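Local coordinates for protein arginine kinase (Anthopleura japonica, PDB 4RF6) that catalyses the reversible transfer of a phosphoryl group from ATP to L-arginine, giving phospho-L-arginine and ADP, in a single chain that carries two phosphagen kinase repeats, at residues A[157-162]-A[262-267]; A[469-474]-A[595-600]; A[17-22]-A[36-41]. One frame throughout, in Å; residues are numbered along the deposited sequence.

The three contacts follow one another along the chain without touching: contacts 3 and 1 belong to the first repeat, their centres about 38 Å apart, while contact 2 lies in the second, on the other side of the chain's centre. They share no helix or strand. None is wholly core; each mixes buried with exposed residues. Contact 1 packs two helices of the first catalytic domain through leucine and valine, with lysines along its outer side. Contact 3 is also apolar, but joins loop and helix-junction segments of the small N-terminal domain through an aromatic ring and prolines. In contact 2 a loop meets a helix start through backbone groups, a serine hydroxyl and bridging waters, with one small leucine-isoleucine contact.

Contact 1 (A[157-162]-A[262-267]); sequences KKVVGV and KKLGFQ
Leu264 points its branched end at helix 149-163 and is received by Lys158, Val159 and Val162, one turn of that helix. Its CG lies beside its own backbone N (chi1 -63°), which projects the two methyls off the end of helix 246-264 to straddle Lys158 CB. Leu264 CD1 goes on to the helix backbone, 3.8 Å from Lys158 O, and to Val159 CG2, 4.2 Å away. Leu264 CD2, 3.9 Å from Lys158 CB, runs along the start of that lysine's bent chain, the two side chains passing at a slant. Val162 meets Leu264 tip to tip, Val162 CG2 lying 4.1 Å from Leu264 CG. The same Val162 CG2 touches Lys263 CB at 3.8 Å, so one valine branch meets two neighbouring residues. Lysines suit this outer side: their side chains meet leucine and valine with aliphatic carbons, while Lys158 NZ goes on to Tyr141 OH and Lys263 NZ to a salt bridge with Glu259. Gly265 then ends the helix with positive phi (84°), where a CB would press on the carbonyl O of Leu264. Behind, Val159 packs on Leu229 and Leu235, as is typical of helices layered against the antiparallel sheet of the phosphagen kinase catalytic domain.

Contact 2 (A[469-474]-A[595-600]); sequences APNLDP and GSDIGS
The N-terminal end of helix 598-616 meets the loop that leads into strand 479-488, and Ser596, just ahead of the helix, accepts the hydrogen bond that joins them directly. Asp473 N donates to Ser596 OG over 2.9 Å, with an angle of 146° at the hydrogen. The hydroxyl stands between the serine's backbone N and carbonyl carbon (chi1 59°), which turns it toward Asp473 N, while Ser596 CB packs 3.7 Å from Asp473 CB. Serine suits the place because its short side chain brings an acceptor to a loop amide while the two backbones stay close. The Asn471 amide lies stacked over the Asp597 carboxylate, their planes 23° apart and the side chains crossing near a right angle. Waters bridge other backbone groups: one accepts from Leu472 N at 3.0 Å and lies 2.6 Å from Ser596 O; another accepts from Gly599 N at 3.0 Å and lies 2.9 Å from Ala469 O, linking the loop to the helix's first turn. Leu472 CD1 touches Ile598 CD1 at 4.3 Å, and both residues continue onto helix 696-714. The Asp473 carboxylate turns elsewhere, to Tyr478 N and Ile479 N. Asp597, centre of an inverse gamma turn, takes a weak bond from Ser600 N (3.4 Å), the arrangement of an aspartate N-cap.

Contact 3 (A[17-22]-A[36-41]); sequences NAFPDP and KYLTPK
Phe19 and Leu38 both swing their CG anti to the backbone N (chi1 -177° and -175°), and these extended torsions send the two side chains toward each other between segments 17-22 and 36-41. The phenylalanine ring comes in with its edge toward Leu38 O, which lies near the ring plane 3.3 Å from Phe19 CE2; the positively polarised rim of an aromatic ring suits a carbonyl oxygen there. Pro40 slants over one face of the Phe19 ring, Pro40 CG 4.2 Å above the plane. Pro20 CD lies 3.5 Å above the opposite face, so the Phe19 ring has a proline near the rim of each face, one of them its own neighbour in sequence. Pro20 also reaches tip to tip for Leu38, Pro20 CG to Leu38 CD2 at 3.5 Å, and Leu38 CD2 is 4.1 Å from Phe19 CE2. Leu38 is the centre of an inverse gamma turn linking two helices; its side chain lies about 7 Å from that of Val74, which probably binds substrate, as in relatives. Thr39 is the N-cap of the next helix, and Pro40 suits the first turn, where no amide hydrogen is required. The contact thus joins the loop after helix 7-14 to the junction of helices 33-37 and 40-46, while Pro20 and Leu38 also pack against helix 57-66.

Contact 1 (A[157-162]-A[262-267])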
loop_
_atom_site.group_PDB
_atom_site.type_symbol
_atom_site.label_atom_id
_atom_site.label_comp_id
_atom_site.label_asym_id
_atom_site.label_seq_id
_atom_site.Cartn_x
_atom_site.Cartn_y
_atom_site.Cartn_z
ATOM N N LYS A 157 -16.438 1.275 -27.961
ATOM C CA LYS A 157 -15.490 1.359 -29.062
ATOM C C LYS A 157 -14.763 2.702 -29.109
ATOM O O LYS A 157 -13.540 2.748 -29.300
ATOM C CB LYS A 157 -16.203 1.102 -30.391
ATOM C CG LYS A 157 -15.501 1.735 -31.585
ATOM C CD LYS A 157 -16.034 1.184 -32.898
ATOM C CE LYS A 157 -15.333 1.818 -34.092
ATOM N NZ LYS A 157 -15.615 1.072 -35.356
ATOM N N LYS A 158 -15.511 3.789 -28.948
ATOM C CA LYS A 158 -14.924 5.124 -28.963
ATOM C C LYS A 158 -13.992 5.320 -27.779
ATOM O O LYS A 158 -12.899 5.866 -27.928
ATOM C CB LYS A 158 -16.013 6.199 -28.952
ATOM C CG LYS A 158 -16.531 6.545 -30.338
ATOM C CD LYS A 158 -18.018 6.848 -30.329
ATOM C CE LYS A 158 -18.307 8.331 -30.196
ATOM N NZ LYS A 158 -19.484 8.707 -31.046
ATOM N N VAL A 159 -14.431 4.870 -26.607
ATOM C CA VAL A 159 -13.648 5.037 -25.386
ATOM C C VAL A 159 -12.338 4.263 -25.470
ATOM O O VAL A 159 -11.264 4.814 -25.210
ATOM C CB VAL A 159 -14.446 4.618 -24.133
ATOM C CG1 VAL A 159 -13.529 4.506 -22.925
ATOM C CG2 VAL A 159 -15.555 5.620 -23.857
ATOM N N VAL A 160 -12.433 2.989 -25.841
ATOM C CA VAL A 160 -11.254 2.127 -25.959
ATOM C C VAL A 160 -10.214 2.720 -26.917
ATOM O O VAL A 160 -9.009 2.685 -26.643
ATOM C CB VAL A 160 -11.635 0.695 -26.381
ATOM C CG1 VAL A 160 -10.402 -0.120 -26.736
ATOM C CG2 VAL A 160 -12.414 0.008 -25.263
ATOM N N GLY A 161 -10.689 3.292 -28.023
ATOM C CA GLY A 161 -9.821 3.964 -28.976
ATOM C C GLY A 161 -8.991 5.077 -28.358
ATOM O O GLY A 161 -7.822 5.258 -28.712
ATOM N N VAL A 162 -9.592 5.828 -27.440
ATOM C CA VAL A 162 -8.870 6.879 -26.734
ATOM C C VAL A 162 -7.950 6.268 -25.683
ATOM O O VAL A 162 -6.775 6.627 -25.587
ATOM C CB VAL A 162 -9.821 7.884 -26.053
ATOM C CG1 VAL A 162 -9.041 8.827 -25.159
ATOM C CG2 VAL A 162 -10.596 8.675 -27.085
ATOM N N LYS A 262 -11.612 15.945 -24.933
ATOM C CA LYS A 262 -11.164 16.498 -26.211
ATOM C C LYS A 262 -11.658 15.679 -27.409
ATOM O O LYS A 262 -12.258 16.221 -28.338
ATOM C CB LYS A 262 -9.635 16.566 -26.229
ATOM C CG LYS A 262 -9.039 16.954 -27.572
ATOM C CD LYS A 262 -7.540 16.686 -27.601
ATOM C CE LYS A 262 -6.815 17.709 -28.457
ATOM N NZ LYS A 262 -5.339 17.513 -28.416
ATOM N N LYS A 263 -11.412 14.373 -27.371
ATOM C CA LYS A 263 -11.718 13.503 -28.499
ATOM C C LYS A 263 -13.198 13.138 -28.606
ATOM O O LYS A 263 -13.695 12.872 -29.702
ATOM C CB LYS A 263 -10.877 12.226 -28.424
ATOM C CG LYS A 263 -9.374 12.447 -28.592
ATOM C CD LYS A 263 -9.046 12.941 -30.004
ATOM C CE LYS A 263 -7.546 13.148 -30.201
ATOM N NZ LYS A 263 -6.774 11.927 -29.841
ATOM N N LEU A 264 -13.904 13.126 -27.477
ATOM C CA LEU A 264 -15.262 12.579 -27.457
ATOM C C LEU A 264 -16.361 13.536 -26.987
ATOM O O LEU A 264 -17.470 13.513 -27.526
ATOM C CB LEU A 264 -15.312 11.280 -26.647
ATOM C CG LEU A 264 -14.477 10.124 -27.199
ATOM C CD1 LEU A 264 -14.720 8.845 -26.416
ATOM C CD2 LEU A 264 -14.783 9.914 -28.668
ATOM N N GLY A 265 -16.074 14.355 -25.980
ATOM C CA GLY A 265 -17.086 15.251 -25.431
ATOM C C GLY A 265 -17.977 14.590 -24.388
ATOM O O GLY A 265 -18.294 13.403 -24.505
ATOM N N PHE A 266 -18.388 15.362 -23.380
ATOM C CA PHE A 266 -19.154 14.851 -22.240
ATOM C C PHE A 266 -20.530 15.508 -22.128
ATOM O O PHE A 266 -20.692 16.664 -22.505
ATOM C CB PHE A 266 -18.403 15.136 -20.935
ATOM C CG PHE A 266 -17.131 14.356 -20.769
ATOM C CD1 PHE A 266 -17.049 13.032 -21.179
ATOM C CD2 PHE A 266 -16.018 14.948 -20.185
ATOM C CE1 PHE A 266 -15.872 12.314 -21.017
ATOM C CE2 PHE A 266 -14.841 14.238 -20.018
ATOM C CZ PHE A 266 -14.769 12.923 -20.436
ATOM N N GLN A 267 -21.510 14.786 -21.586
ATOM C CA GLN A 267 -22.799 15.401 -21.258
ATOM C C GLN A 267 -22.620 16.337 -20.070
ATOM O O GLN A 267 -22.041 15.948 -19.054
ATOM C CB GLN A 267 -23.855 14.339 -20.955
ATOM C CG GLN A 267 -24.122 13.406 -22.126
ATOM C CD GLN A 267 -25.218 12.402 -21.840
ATOM O OE1 GLN A 267 -26.251 12.737 -21.257
ATOM N NE2 GLN A 267 -25.000 11.160 -22.250
#

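Contact 2 (A[469-474]-A[595-600])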
loop_
_atom_site.group_PDB
_atom_site.type_symbol
_atom_site.label_atom_id
_atom_site.label_comp_id
_atom_site.label_asym_id
_atom_site.label_seq_id
_atom_site.Cartn_x
_atom_site.Cartn_y
_atom_site.Cartn_z
ATOM N N ALA A 469 38.925 -23.173 2.333
ATOM C CA ALA A 469 37.945 -24.105 2.891
ATOM C C ALA A 469 37.722 -25.367 2.057
ATOM O O ALA A 469 36.707 -25.483 1.370
ATOM C CB ALA A 469 36.610 -23.382 3.120
ATOM N N PRO A 470 38.666 -26.322 2.123
ATOM C CA PRO A 470 38.433 -27.629 1.490
ATOM C C PRO A 470 37.188 -28.288 2.098
ATOM O O PRO A 470 37.056 -28.269 3.323
ATOM C CB PRO A 470 39.694 -28.425 1.854
ATOM C CG PRO A 470 40.749 -27.384 2.130
ATOM C CD PRO A 470 40.007 -26.217 2.730
ATOM N N ASN A 471 36.303 -28.847 1.271
ATOM C CA ASN A 471 35.001 -29.341 1.740
ATOM C C ASN A 471 35.084 -30.337 2.902
ATOM O O ASN A 471 35.733 -31.375 2.801
ATOM C CB ASN A 471 34.198 -29.943 0.579
ATOM C CG ASN A 471 32.713 -30.066 0.895
ATOM O OD1 ASN A 471 32.205 -29.439 1.830
ATOM N ND2 ASN A 471 32.010 -30.876 0.111
ATOM N N LEU A 472 34.411 -30.006 4.002
ATOM C CA LEU A 472 34.545 -30.751 5.253
ATOM C C LEU A 472 33.941 -32.152 5.239
ATOM O O LEU A 472 34.600 -33.121 5.619
ATOM C CB LEU A 472 33.944 -29.951 6.412
ATOM C CG LEU A 472 34.745 -28.722 6.815
ATOM C CD1 LEU A 472 34.131 -28.040 8.025
ATOM C CD2 LEU A 472 36.174 -29.140 7.096
ATOM N N ASP A 473 32.687 -32.251 4.805
ATOM C CA ASP A 473 31.914 -33.481 4.951
ATOM C C ASP A 473 31.139 -33.815 3.675
ATOM O O ASP A 473 29.911 -33.743 3.662
ATOM C CB ASP A 473 30.946 -33.325 6.133
ATOM C CG ASP A 473 30.203 -34.606 6.467
ATOM O OD1 ASP A 473 30.616 -35.678 5.984
ATOM O OD2 ASP A 473 29.205 -34.531 7.220
ATOM N N PRO A 474 31.857 -34.189 2.596
ATOM C CA PRO A 474 31.269 -34.538 1.293
ATOM C C PRO A 474 30.087 -35.514 1.350
ATOM O O PRO A 474 29.226 -35.467 0.468
ATOM C CB PRO A 474 32.440 -35.194 0.538
ATOM C CG PRO A 474 33.512 -35.429 1.568
ATOM C CD PRO A 474 33.321 -34.346 2.576
ATOM N N GLY A 595 24.478 -30.172 2.631
ATOM C CA GLY A 595 25.861 -30.596 2.730
ATOM C C GLY A 595 26.755 -29.549 3.366
ATOM O O GLY A 595 26.277 -28.639 4.049
ATOM N N SER A 596 28.053 -29.655 3.102
ATOM C CA SER A 596 29.060 -29.034 3.953
ATOM C C SER A 596 29.892 -27.921 3.320
ATOM O O SER A 596 30.776 -27.366 3.979
ATOM C CB SER A 596 30.019 -30.123 4.438
ATOM O OG SER A 596 30.636 -30.757 3.331
ATOM N N ASP A 597 29.632 -27.594 2.058
ATOM C CA ASP A 597 30.577 -26.758 1.318
ATOM C C ASP A 597 30.395 -25.257 1.540
ATOM O O ASP A 597 29.754 -24.574 0.742
ATOM C CB ASP A 597 30.543 -27.088 -0.177
ATOM C CG ASP A 597 31.805 -26.646 -0.895
ATOM O OD1 ASP A 597 32.618 -25.934 -0.269
ATOM O OD2 ASP A 597 31.981 -27.012 -2.077
ATOM N N ILE A 598 30.990 -24.747 2.614
ATOM C CA ILE A 598 30.883 -23.328 2.959
ATOM C C ILE A 598 31.547 -22.431 1.915
ATOM O O ILE A 598 31.061 -21.333 1.635
ATOM C CB ILE A 598 31.490 -23.025 4.345
ATOM C CG1 ILE A 598 30.912 -23.960 5.406
ATOM C CG2 ILE A 598 31.231 -21.579 4.743
ATOM C CD1 ILE A 598 31.886 -25.001 5.905
ATOM N N GLY A 599 32.655 -22.900 1.344
ATOM C CA GLY A 599 33.393 -22.124 0.361
ATOM C C GLY A 599 32.573 -21.841 -0.882
ATOM O O GLY A 599 32.628 -20.746 -1.449
ATOM N N SER A 600 31.803 -22.840 -1.305
ATOM C CA SER A 600 30.926 -22.695 -2.462
ATOM C C SER A 600 29.764 -21.754 -2.157
ATOM O O SER A 600 29.439 -20.863 -2.954
ATOM C CB SER A 600 30.390 -24.061 -2.887
ATOM O OG SER A 600 29.411 -23.929 -3.897
HETATM O O HOH W 1 33.850 -25.626 1.837
HETATM O O HOH W 2 33.362 -27.232 4.165
HETATM O O HOH W 3 28.444 -32.382 2.280
#

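Contact 3 (A[17-22]-A[36-41])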
loop_
_atom_site.group_PDB
_atom_site.type_symbol
_atom_site.label_atom_id
_atom_site.label_comp_id
_atom_site.label_asym_id
_atom_site.label_seq_id
_atom_site.Cartn_x
_atom_site.Cartn_y
_atom_site.Cartn_z
ATOM N N ASN A 17 -49.478 2.050 -14.988
ATOM C CA ASN A 17 -49.058 3.449 -14.949
ATOM C C ASN A 17 -49.784 4.195 -13.830
ATOM O O ASN A 17 -50.256 5.315 -14.013
ATOM C CB ASN A 17 -49.298 4.126 -16.300
ATOM C CG ASN A 17 -48.391 5.321 -16.529
ATOM O OD1 ASN A 17 -47.281 5.389 -15.996
ATOM N ND2 ASN A 17 -48.858 6.270 -17.338
ATOM N N ALA A 18 -49.882 3.544 -12.674
ATOM C CA ALA A 18 -50.565 4.107 -11.521
ATOM C C ALA A 18 -49.539 4.544 -10.478
ATOM O O ALA A 18 -48.390 4.091 -10.502
ATOM C CB ALA A 18 -51.529 3.089 -10.934
ATOM N N PHE A 19 -49.952 5.428 -9.572
ATOM C CA PHE A 19 -49.075 5.900 -8.507
ATOM C C PHE A 19 -48.547 4.712 -7.709
ATOM O O PHE A 19 -49.306 3.805 -7.372
ATOM C CB PHE A 19 -49.824 6.872 -7.589
ATOM C CG PHE A 19 -48.972 7.461 -6.503
ATOM C CD1 PHE A 19 -48.911 6.863 -5.255
ATOM C CD2 PHE A 19 -48.227 8.607 -6.736
ATOM C CE1 PHE A 19 -48.125 7.396 -4.253
ATOM C CE2 PHE A 19 -47.436 9.150 -5.740
ATOM C CZ PHE A 19 -47.388 8.543 -4.496
ATOM N N PRO A 20 -47.236 4.697 -7.425
ATOM C CA PRO A 20 -46.685 3.552 -6.693
ATOM C C PRO A 20 -47.054 3.589 -5.208
ATOM O O PRO A 20 -46.333 4.193 -4.407
ATOM C CB PRO A 20 -45.170 3.713 -6.881
ATOM C CG PRO A 20 -44.970 5.177 -7.054
ATOM C CD PRO A 20 -46.205 5.698 -7.759
ATOM N N ASP A 21 -48.170 2.947 -4.860
ATOM C CA ASP A 21 -48.596 2.783 -3.463
ATOM C C ASP A 21 -47.509 2.340 -2.456
ATOM O O ASP A 21 -47.512 2.816 -1.318
ATOM C CB ASP A 21 -49.801 1.832 -3.361
ATOM C CG ASP A 21 -51.121 2.495 -3.738
ATOM O OD1 ASP A 21 -51.161 3.740 -3.855
ATOM O OD2 ASP A 21 -52.121 1.761 -3.905
ATOM N N PRO A 22 -46.594 1.423 -2.851
ATOM C CA PRO A 22 -45.556 1.005 -1.894
ATOM C C PRO A 22 -44.683 2.136 -1.341
ATOM O O PRO A 22 -43.959 1.912 -0.373
ATOM C CB PRO A 22 -44.701 0.038 -2.714
ATOM C CG PRO A 22 -45.655 -0.559 -3.675
ATOM C CD PRO A 22 -46.599 0.552 -4.043
ATOM N N LYS A 36 -40.286 11.200 -0.803
ATOM C CA LYS A 36 -40.439 12.570 -0.340
ATOM C C LYS A 36 -41.004 13.500 -1.424
ATOM O O LYS A 36 -41.768 14.422 -1.127
ATOM C CB LYS A 36 -39.096 13.094 0.185
ATOM C CG LYS A 36 -39.185 14.430 0.903
ATOM C CD LYS A 36 -37.839 14.862 1.478
ATOM C CE LYS A 36 -37.363 13.926 2.578
ATOM N NZ LYS A 36 -36.134 14.439 3.259
ATOM N N TYR A 37 -40.653 13.250 -2.681
ATOM C CA TYR A 37 -41.004 14.194 -3.740
ATOM C C TYR A 37 -41.885 13.671 -4.875
ATOM O O TYR A 37 -42.372 14.461 -5.687
ATOM C CB TYR A 37 -39.741 14.846 -4.296
ATOM C CG TYR A 37 -38.992 15.606 -3.238
ATOM C CD1 TYR A 37 -39.517 16.773 -2.704
ATOM C CD2 TYR A 37 -37.773 15.146 -2.757
ATOM C CE1 TYR A 37 -38.844 17.472 -1.731
ATOM C CE2 TYR A 37 -37.090 15.838 -1.783
ATOM C CZ TYR A 37 -37.631 16.999 -1.273
ATOM O OH TYR A 37 -36.961 17.697 -0.301
ATOM N N LEU A 38 -42.089 12.359 -4.948
ATOM C CA LEU A 38 -43.099 11.850 -5.864
ATOM C C LEU A 38 -44.451 11.843 -5.163
ATOM O O LEU A 38 -44.859 10.836 -4.579
ATOM C CB LEU A 38 -42.769 10.454 -6.384
ATOM C CG LEU A 38 -43.763 9.967 -7.451
ATOM C CD1 LEU A 38 -43.450 10.574 -8.804
ATOM C CD2 LEU A 38 -43.776 8.460 -7.524
ATOM N N THR A 39 -45.124 12.989 -5.210
ATOM C CA THR A 39 -46.456 13.146 -4.649
ATOM C C THR A 39 -47.464 12.785 -5.741
ATOM O O THR A 39 -47.109 12.780 -6.926
ATOM C CB THR A 39 -46.670 14.584 -4.146
ATOM O OG1 THR A 39 -46.579 15.498 -5.245
ATOM C CG2 THR A 39 -45.617 14.951 -3.092
ATOM N N PRO A 40 -48.711 12.448 -5.352
ATOM C CA PRO A 40 -49.734 12.037 -6.324
ATOM C C PRO A 40 -49.920 13.053 -7.447
ATOM O O PRO A 40 -50.198 12.672 -8.583
ATOM C CB PRO A 40 -51.004 11.964 -5.474
ATOM C CG PRO A 40 -50.516 11.599 -4.115
ATOM C CD PRO A 40 -49.179 12.285 -3.961
ATOM N N LYS A 41 -49.759 14.332 -7.130
ATOM C CA LYS A 41 -49.918 15.385 -8.125
ATOM C C LYS A 41 -48.728 15.471 -9.084
ATOM O O LYS A 41 -48.904 15.702 -10.288
ATOM C CB LYS A 41 -50.164 16.729 -7.445
ATOM C CG LYS A 41 -51.551 16.857 -6.823
ATOM C CD LYS A 41 -52.641 16.605 -7.859
ATOM C CE LYS A 41 -54.022 16.947 -7.307
ATOM N NZ LYS A 41 -55.077 16.915 -8.366
#